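Long-range contacts in butyrophilin subfamily 1 member A1 (PDB 4HH8), which is a milk-fat-globule membrane protein that may act in the secretion of milk-fat droplets and probably inhibits T-cell proliferation, seen here as its extracellular immunoglobulin-like part: residues A[44-52]-A[60-68]; A[145-156]-A[184-195]. The protein carries 1 engineered substitution. One frame throughout, in Å; residues are numbered along the deposited sequence.

Contact 1 (A[44-52]-A[60-68]); sequences AKGMELRWF and VFLSREGQE. Unlike the reference sequence in segment 60-68: Leu62 (reference Val).
Leu49 and Ser63 exchange a pair of backbone hydrogen bonds, the straighter running from Ser63 N to Leu49 O (2.9 Å, 173° at the hydrogen). Trp51 N donates to Phe61 O at 2.8 Å and Phe61 N returns a bond to Trp51 O at 3.2 Å. Trp51 O also takes a weak, bent bond from Val60 N (2.8 Å), so Val60 and Phe61 both face Trp51 in a classic beta bulge. The strands run antiparallel as the C and C' strands of the V-set domain. On the face carrying Arg50 and Leu62, the Glu48 carboxylate is shared between two arginines. Its OE1 meets Arg64 NE at 3.4 Å, a weak bond within a salt bridge, the two planar groups almost perpendicular; its OE2 lies in the guanidinium plane of Arg50, 3.4 Å from Arg50 NE, again a weak salt-bridge bond. Glu48 reaches both with an extended chain, CG trans to the backbone N (chi1 173°). Second partners hold the arginines, Val56 O for Arg50 NH1 and Glu72 for Arg64 NH1. Beneath this network Leu62, which differs from the reference sequence, lays both methyls off-centre over one face of the Arg50 guanidinium, CD2 3.6 Å from Arg50 NH2 and also over the rim of a face of the Arg64 guanidinium. On the reverse face Trp51 CE3 approaches Phe61 CD2 at 4.1 Å, and both rings pack on Val95 in the opposing sheet. The hairpin is thus amphipathic: apolar rings join the sandwich's two sheets, while on the other face the shared carboxylate probably offsets the neighbouring guanidinium charges.

Contact 2 (A[145-156]-A[184-195]); sequences EIQLECTSVGWY and GLFTVRASVIIR
Phe186 O receives Trp155 N in an almost straight bond (2.9 Å, 176°) and a weak second one from Gly154 N, which makes Gly154 and Trp155 a G1 beta bulge; Phe186 N answers to Trp155 O at 2.7 Å. A water molecule beside the bulge accepts from Gly154 N, donates to Leu185 O and hydrogen-bonds to Thr187 OG1. Beyond the bulge the Tyr156 and Phe186 rings, their planes 17° apart, are so displaced (centroids 5.9 Å apart) that they scarcely overlap, Tyr156 CD1 meeting Phe186 CE2 at 3.8 Å. From Ser152-Val188 to Ile146-Ile194 the antiparallel ladder continues as the B and E strands of the second immunoglobulin domain, flanked by strands 135-140 and 175-180. Inward-facing side chains mesh along it: Leu148 CD1 touches Ile194 CG1 at 3.9 Å, and Ser152 CB touches Val188 CG1 at 4.0 Å. At the far end the poorly ordered Glu145 and Arg195 form a salt bridge, OE2 to NE. Trp155 is positioned by its NE1, which donates to Ser152 OG at 2.6 Å within the indole plane; that hydroxyl in turn hydrogen-bonds to Ser132 O. Cys150 ties this sheet to strand 201-208 through its disulfide with Cys204, and Trp163 of the opposing sheet packs against Leu148 and Cys150.

Overall arrangement
The two contacts belong to successive immunoglobulin domains of one chain, contact 1 in the N-terminal V-type domain and contact 2 in the domain that follows. Their centres stand about 46 Å apart, on opposite sides of the chain's centre, and their nearest atoms remain about 16 Å from each other. Contact 1 pairs neighbouring strands of a hairpin, whereas contact 2 pairs segments whose closest ends are 28 residues apart and contains one cysteine of its domain's disulfide; the first domain's disulfide, Cys36-Cys110, lies outside contact 1. The bulged end of 145-156 approaches the domain junction, where Tyr156 touches Ala102 of the V-type domain.

Contact 1 (A[44-52]-A[60-68])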
# COMPACT_ATOMS: atom_id res chain seq x y z
N ALA A 44 -18.54 -2.54 -23.09
CA ALA A 44 -17.22 -3.12 -23.31
C ALA A 44 -17.27 -4.66 -23.49
O ALA A 44 -16.21 -5.27 -23.64
CB ALA A 44 -16.23 -2.72 -22.17
N LYS A 45 -18.47 -5.26 -23.48
CA LYS A 45 -18.64 -6.75 -23.63
C LYS A 45 -18.01 -7.25 -24.91
O LYS A 45 -18.32 -6.74 -25.98
CB LYS A 45 -20.13 -7.17 -23.67
CG LYS A 45 -20.84 -7.05 -22.33
CD LYS A 45 -22.19 -7.77 -22.33
CE LYS A 45 -23.15 -7.13 -21.33
NZ LYS A 45 -24.58 -7.37 -21.69
N GLY A 46 -17.11 -8.24 -24.82
CA GLY A 46 -16.49 -8.83 -26.03
C GLY A 46 -15.20 -8.19 -26.49
O GLY A 46 -14.59 -8.64 -27.45
N MSE A 47 -14.79 -7.12 -25.81
CA MSE A 47 -13.56 -6.42 -26.14
C MSE A 47 -12.38 -7.15 -25.54
O MSE A 47 -12.54 -7.92 -24.62
CB MSE A 47 -13.59 -5.01 -25.56
CG MSE A 47 -14.48 -4.06 -26.32
SE MSE A 47 -14.12 -2.21 -25.78
CE MSE A 47 -12.49 -1.80 -26.72
N GLU A 48 -11.19 -6.91 -26.06
CA GLU A 48 -10.02 -7.34 -25.35
C GLU A 48 -9.76 -6.37 -24.22
O GLU A 48 -9.55 -5.17 -24.46
CB GLU A 48 -8.79 -7.44 -26.27
CG GLU A 48 -7.48 -7.75 -25.51
CD GLU A 48 -6.23 -7.72 -26.40
OE1 GLU A 48 -6.31 -8.21 -27.54
OE2 GLU A 48 -5.16 -7.21 -25.96
N LEU A 49 -9.79 -6.90 -23.00
CA LEU A 49 -9.48 -6.20 -21.75
C LEU A 49 -8.17 -6.73 -21.20
O LEU A 49 -8.10 -7.91 -20.86
CB LEU A 49 -10.59 -6.44 -20.71
CG LEU A 49 -12.03 -6.18 -21.20
CD1 LEU A 49 -13.05 -6.62 -20.18
CD2 LEU A 49 -12.28 -4.71 -21.61
N ARG A 50 -7.13 -5.90 -21.12
CA ARG A 50 -5.82 -6.35 -20.65
C ARG A 50 -5.32 -5.44 -19.53
O ARG A 50 -5.22 -4.23 -19.72
CB ARG A 50 -4.80 -6.32 -21.79
CG ARG A 50 -3.40 -6.81 -21.38
CD ARG A 50 -2.32 -6.59 -22.47
NE ARG A 50 -2.63 -7.40 -23.64
CZ ARG A 50 -2.11 -8.60 -23.91
NH1 ARG A 50 -1.22 -9.17 -23.10
NH2 ARG A 50 -2.51 -9.24 -25.01
N TRP A 51 -5.01 -6.00 -18.37
CA TRP A 51 -4.28 -5.22 -17.36
C TRP A 51 -2.85 -5.74 -17.34
O TRP A 51 -2.62 -6.95 -17.42
CB TRP A 51 -4.92 -5.37 -15.99
CG TRP A 51 -6.01 -4.41 -15.68
CD1 TRP A 51 -5.94 -3.37 -14.82
CD2 TRP A 51 -7.34 -4.41 -16.20
NE1 TRP A 51 -7.15 -2.73 -14.76
CE2 TRP A 51 -8.02 -3.34 -15.60
CE3 TRP A 51 -8.03 -5.26 -17.07
CZ2 TRP A 51 -9.36 -3.05 -15.87
CZ3 TRP A 51 -9.37 -4.98 -17.35
CH2 TRP A 51 -10.02 -3.87 -16.74
N PHE A 52 -1.89 -4.83 -17.27
CA PHE A 52 -0.49 -5.24 -17.23
C PHE A 52 0.34 -4.26 -16.43
O PHE A 52 -0.13 -3.15 -16.09
CB PHE A 52 0.07 -5.46 -18.65
CG PHE A 52 0.13 -4.20 -19.50
CD1 PHE A 52 1.31 -3.47 -19.58
CD2 PHE A 52 -0.97 -3.78 -20.24
CE1 PHE A 52 1.41 -2.33 -20.36
CE2 PHE A 52 -0.90 -2.65 -21.04
CZ PHE A 52 0.31 -1.92 -21.11
N VAL A 60 -1.23 -9.03 -16.21
CA VAL A 60 -1.85 -9.26 -14.91
C VAL A 60 -3.18 -9.99 -15.12
O VAL A 60 -3.52 -10.93 -14.38
CB VAL A 60 -2.07 -7.89 -14.18
CG1 VAL A 60 -2.93 -8.06 -12.91
CG2 VAL A 60 -0.76 -7.28 -13.85
N PHE A 61 -3.95 -9.54 -16.11
CA PHE A 61 -5.27 -10.08 -16.42
C PHE A 61 -5.57 -9.86 -17.91
O PHE A 61 -5.26 -8.79 -18.49
CB PHE A 61 -6.38 -9.50 -15.52
CG PHE A 61 -7.75 -10.00 -15.90
CD1 PHE A 61 -8.25 -11.19 -15.38
CD2 PHE A 61 -8.50 -9.33 -16.84
CE1 PHE A 61 -9.50 -11.67 -15.78
CE2 PHE A 61 -9.74 -9.82 -17.26
CZ PHE A 61 -10.24 -11.00 -16.72
N LEU A 62 -6.10 -10.89 -18.54
CA LEU A 62 -6.43 -10.82 -19.95
C LEU A 62 -7.76 -11.53 -20.24
O LEU A 62 -7.94 -12.71 -19.92
CB LEU A 62 -5.30 -11.34 -20.84
CG LEU A 62 -5.53 -11.19 -22.34
CD1 LEU A 62 -5.82 -9.74 -22.77
CD2 LEU A 62 -4.37 -11.80 -23.21
N SER A 63 -8.71 -10.77 -20.77
CA SER A 63 -9.94 -11.33 -21.32
C SER A 63 -9.95 -11.07 -22.81
O SER A 63 -9.64 -9.95 -23.24
CB SER A 63 -11.15 -10.67 -20.70
OG SER A 63 -12.32 -11.36 -21.07
N ARG A 64 -10.26 -12.09 -23.60
CA ARG A 64 -10.63 -11.90 -25.02
C ARG A 64 -11.90 -12.65 -25.33
O ARG A 64 -12.14 -13.73 -24.80
CB ARG A 64 -9.55 -12.40 -25.97
CG ARG A 64 -8.43 -11.43 -26.23
CD ARG A 64 -7.69 -11.81 -27.53
NE ARG A 64 -6.24 -11.60 -27.38
CZ ARG A 64 -5.39 -12.51 -26.93
NH1 ARG A 64 -5.81 -13.73 -26.61
NH2 ARG A 64 -4.10 -12.21 -26.81
N GLU A 65 -12.74 -12.08 -26.19
CA GLU A 65 -13.97 -12.74 -26.61
C GLU A 65 -14.73 -13.28 -25.40
O GLU A 65 -15.15 -14.45 -25.38
CB GLU A 65 -13.66 -13.88 -27.61
CG GLU A 65 -14.14 -13.60 -29.05
CD GLU A 65 -13.04 -13.03 -29.94
OE1 GLU A 65 -12.09 -13.78 -30.30
OE2 GLU A 65 -13.14 -11.82 -30.30
N GLY A 66 -14.88 -12.42 -24.40
CA GLY A 66 -15.58 -12.74 -23.15
C GLY A 66 -15.01 -13.89 -22.33
O GLY A 66 -15.69 -14.40 -21.43
N GLN A 67 -13.78 -14.29 -22.60
CA GLN A 67 -13.17 -15.32 -21.75
C GLN A 67 -11.78 -14.96 -21.19
O GLN A 67 -10.90 -14.45 -21.89
CB GLN A 67 -13.17 -16.70 -22.43
CG GLN A 67 -14.53 -17.03 -23.12
CD GLN A 67 -14.94 -18.49 -23.03
OE1 GLN A 67 -14.12 -19.41 -23.24
NE2 GLN A 67 -16.23 -18.72 -22.74
N GLU A 68 -11.59 -15.24 -19.92
CA GLU A 68 -10.28 -15.06 -19.34
C GLU A 68 -9.25 -15.95 -20.06
O GLU A 68 -9.49 -17.15 -20.20
CB GLU A 68 -10.32 -15.42 -17.87
CG GLU A 68 -8.94 -15.58 -17.28
CD GLU A 68 -8.91 -15.44 -15.78
OE1 GLU A 68 -9.87 -15.87 -15.09
OE2 GLU A 68 -7.92 -14.89 -15.31

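Contact 2 (A[145-156]-A[184-195])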
# COMPACT_ATOMS: atom_id res chain seq x y z
N GLU A 145 21.43 9.49 32.32
CA GLU A 145 20.89 9.56 30.95
C GLU A 145 20.13 8.30 30.52
O GLU A 145 20.67 7.18 30.59
CB GLU A 145 21.99 9.88 29.92
CG GLU A 145 21.99 11.34 29.48
CD GLU A 145 22.97 11.64 28.35
OE1 GLU A 145 23.60 10.68 27.82
OE2 GLU A 145 23.11 12.83 27.99
N ILE A 146 18.89 8.50 30.08
CA ILE A 146 17.97 7.44 29.66
C ILE A 146 17.89 7.27 28.11
O ILE A 146 17.63 8.23 27.39
CB ILE A 146 16.53 7.68 30.23
CG1 ILE A 146 16.60 8.16 31.68
CG2 ILE A 146 15.64 6.43 30.07
CD1 ILE A 146 15.39 7.83 32.54
N GLN A 147 18.11 6.05 27.64
CA GLN A 147 17.99 5.70 26.22
C GLN A 147 16.71 4.92 26.01
O GLN A 147 16.47 3.91 26.69
CB GLN A 147 19.16 4.82 25.76
CG GLN A 147 20.56 5.28 26.17
CD GLN A 147 21.57 4.12 26.28
OE1 GLN A 147 21.22 3.00 26.68
NE2 GLN A 147 22.82 4.40 25.94
N LEU A 148 15.86 5.38 25.10
CA LEU A 148 14.65 4.65 24.79
C LEU A 148 14.75 4.06 23.39
O LEU A 148 15.26 4.72 22.48
CB LEU A 148 13.42 5.56 24.87
CG LEU A 148 13.15 6.35 26.15
CD1 LEU A 148 11.91 7.20 25.95
CD2 LEU A 148 12.95 5.44 27.44
N GLU A 149 14.23 2.85 23.22
CA GLU A 149 14.14 2.28 21.90
C GLU A 149 12.73 1.90 21.60
O GLU A 149 12.14 1.14 22.33
CB GLU A 149 15.05 1.08 21.73
CG GLU A 149 15.00 0.59 20.29
CD GLU A 149 15.81 -0.67 20.03
OE1 GLU A 149 15.48 -1.75 20.58
OE2 GLU A 149 16.77 -0.56 19.24
N CYS A 150 12.18 2.42 20.51
CA CYS A 150 10.80 2.12 20.13
C CYS A 150 10.81 1.20 18.93
O CYS A 150 11.52 1.43 17.93
CB CYS A 150 10.01 3.39 19.84
SG CYS A 150 8.30 3.16 19.34
N THR A 151 9.99 0.19 19.01
CA THR A 151 10.06 -0.93 18.10
C THR A 151 8.66 -1.29 17.61
O THR A 151 7.70 -1.17 18.34
CB THR A 151 10.77 -2.04 18.88
OG1 THR A 151 12.18 -2.05 18.52
CG2 THR A 151 10.13 -3.34 18.66
N SER A 152 8.51 -1.65 16.33
CA SER A 152 7.25 -2.13 15.82
C SER A 152 7.55 -2.85 14.53
O SER A 152 8.54 -2.57 13.85
CB SER A 152 6.24 -0.99 15.64
OG SER A 152 5.02 -1.44 15.04
N VAL A 153 6.66 -3.77 14.18
CA VAL A 153 6.87 -4.77 13.16
C VAL A 153 5.72 -4.71 12.17
O VAL A 153 4.58 -4.50 12.58
CB VAL A 153 6.90 -6.13 13.92
CG1 VAL A 153 6.32 -7.28 13.11
CG2 VAL A 153 8.31 -6.42 14.46
N GLY A 154 6.00 -4.83 10.86
CA GLY A 154 4.93 -5.10 9.86
C GLY A 154 4.26 -3.92 9.14
O GLY A 154 3.08 -3.98 8.78
N TRP A 155 4.99 -2.85 8.89
CA TRP A 155 4.39 -1.67 8.27
C TRP A 155 4.70 -1.65 6.82
O TRP A 155 5.77 -2.05 6.42
CB TRP A 155 4.90 -0.39 8.91
CG TRP A 155 4.61 -0.35 10.34
CD1 TRP A 155 5.29 -1.02 11.33
CD2 TRP A 155 3.52 0.33 10.98
NE1 TRP A 155 4.71 -0.77 12.54
CE2 TRP A 155 3.63 0.06 12.36
CE3 TRP A 155 2.51 1.19 10.52
CZ2 TRP A 155 2.72 0.58 13.29
CZ3 TRP A 155 1.62 1.72 11.45
CH2 TRP A 155 1.71 1.39 12.81
N TYR A 156 3.76 -1.15 6.02
CA TYR A 156 4.05 -0.89 4.64
C TYR A 156 3.29 0.36 4.22
O TYR A 156 2.13 0.50 4.56
CB TYR A 156 3.74 -2.13 3.76
CG TYR A 156 4.37 -1.95 2.40
CD1 TYR A 156 5.70 -2.36 2.16
CD2 TYR A 156 3.70 -1.27 1.39
CE1 TYR A 156 6.29 -2.15 0.92
CE2 TYR A 156 4.29 -1.05 0.16
CZ TYR A 156 5.58 -1.48 -0.06
OH TYR A 156 6.15 -1.25 -1.28
N GLY A 184 8.25 -8.24 2.55
CA GLY A 184 8.52 -6.82 2.24
C GLY A 184 8.01 -5.79 3.27
O GLY A 184 8.03 -4.59 3.01
N LEU A 185 7.54 -6.25 4.43
CA LEU A 185 6.97 -5.35 5.45
C LEU A 185 8.05 -4.86 6.40
O LEU A 185 8.87 -5.65 6.87
CB LEU A 185 5.89 -6.06 6.24
CG LEU A 185 4.79 -6.76 5.42
CD1 LEU A 185 3.77 -7.54 6.31
CD2 LEU A 185 4.08 -5.73 4.54
N PHE A 186 8.01 -3.56 6.71
CA PHE A 186 9.04 -2.94 7.53
C PHE A 186 8.86 -3.12 9.03
O PHE A 186 7.76 -2.97 9.57
CB PHE A 186 9.20 -1.46 7.17
CG PHE A 186 9.56 -1.25 5.74
CD1 PHE A 186 10.88 -1.40 5.32
CD2 PHE A 186 8.59 -0.97 4.80
CE1 PHE A 186 11.24 -1.22 3.97
CE2 PHE A 186 8.94 -0.82 3.41
CZ PHE A 186 10.26 -0.94 3.01
N THR A 187 9.96 -3.55 9.64
CA THR A 187 10.18 -3.45 11.08
C THR A 187 10.94 -2.15 11.32
O THR A 187 11.85 -1.79 10.57
CB THR A 187 10.93 -4.71 11.62
OG1 THR A 187 10.03 -5.82 11.52
CG2 THR A 187 11.29 -4.58 13.07
N VAL A 188 10.48 -1.39 12.31
CA VAL A 188 11.03 -0.07 12.56
C VAL A 188 11.63 -0.01 13.96
O VAL A 188 11.01 -0.43 14.91
CB VAL A 188 9.95 1.08 12.35
CG1 VAL A 188 8.80 0.96 13.34
CG2 VAL A 188 10.62 2.50 12.44
N ARG A 189 12.85 0.48 14.07
CA ARG A 189 13.48 0.70 15.36
C ARG A 189 13.87 2.18 15.46
O ARG A 189 14.48 2.72 14.55
CB ARG A 189 14.75 -0.16 15.46
CG ARG A 189 14.52 -1.58 15.89
CD ARG A 189 15.80 -2.14 16.59
NE ARG A 189 15.98 -3.58 16.36
CZ ARG A 189 17.14 -4.24 16.48
NH1 ARG A 189 18.25 -3.61 16.85
NH2 ARG A 189 17.19 -5.55 16.22
N ALA A 190 13.57 2.84 16.55
CA ALA A 190 14.06 4.19 16.73
C ALA A 190 14.51 4.42 18.15
O ALA A 190 13.86 3.98 19.08
CB ALA A 190 12.99 5.17 16.34
N SER A 191 15.59 5.17 18.30
CA SER A 191 16.19 5.45 19.59
C SER A 191 16.31 6.91 19.86
O SER A 191 16.56 7.68 18.94
CB SER A 191 17.59 4.87 19.71
OG SER A 191 17.42 3.52 20.04
N VAL A 192 16.19 7.26 21.13
CA VAL A 192 16.26 8.63 21.54
C VAL A 192 17.02 8.62 22.88
O VAL A 192 17.04 7.61 23.61
CB VAL A 192 14.82 9.18 21.56
CG1 VAL A 192 14.09 8.94 22.90
CG2 VAL A 192 14.72 10.51 21.02
N ILE A 193 17.71 9.71 23.19
CA ILE A 193 18.31 9.85 24.52
C ILE A 193 17.55 10.96 25.26
O ILE A 193 17.47 12.07 24.77
CB ILE A 193 19.83 10.11 24.43
CG1 ILE A 193 20.51 8.88 23.78
CG2 ILE A 193 20.40 10.36 25.81
CD1 ILE A 193 21.98 9.06 23.49
N ILE A 194 16.93 10.62 26.39
CA ILE A 194 16.22 11.60 27.22
C ILE A 194 17.21 12.34 28.12
O ILE A 194 17.86 11.71 28.96
CB ILE A 194 15.12 10.94 28.09
CG1 ILE A 194 14.15 10.12 27.23
CG2 ILE A 194 14.38 12.00 28.92
CD1 ILE A 194 13.45 10.88 26.10
N ARG A 195 17.36 13.65 27.92
CA ARG A 195 18.20 14.49 28.81
C ARG A 195 17.32 15.49 29.57
O ARG A 195 17.03 16.58 29.08
CB ARG A 195 19.30 15.24 28.04
CG ARG A 195 20.37 14.34 27.41
CD ARG A 195 21.07 15.08 26.27
NE ARG A 195 21.80 14.22 25.34
CZ ARG A 195 21.31 13.76 24.20
NH1 ARG A 195 20.05 14.05 23.86
NH2 ARG A 195 22.05 13.02 23.40
O HOH W 1 8.24 -6.12 9.59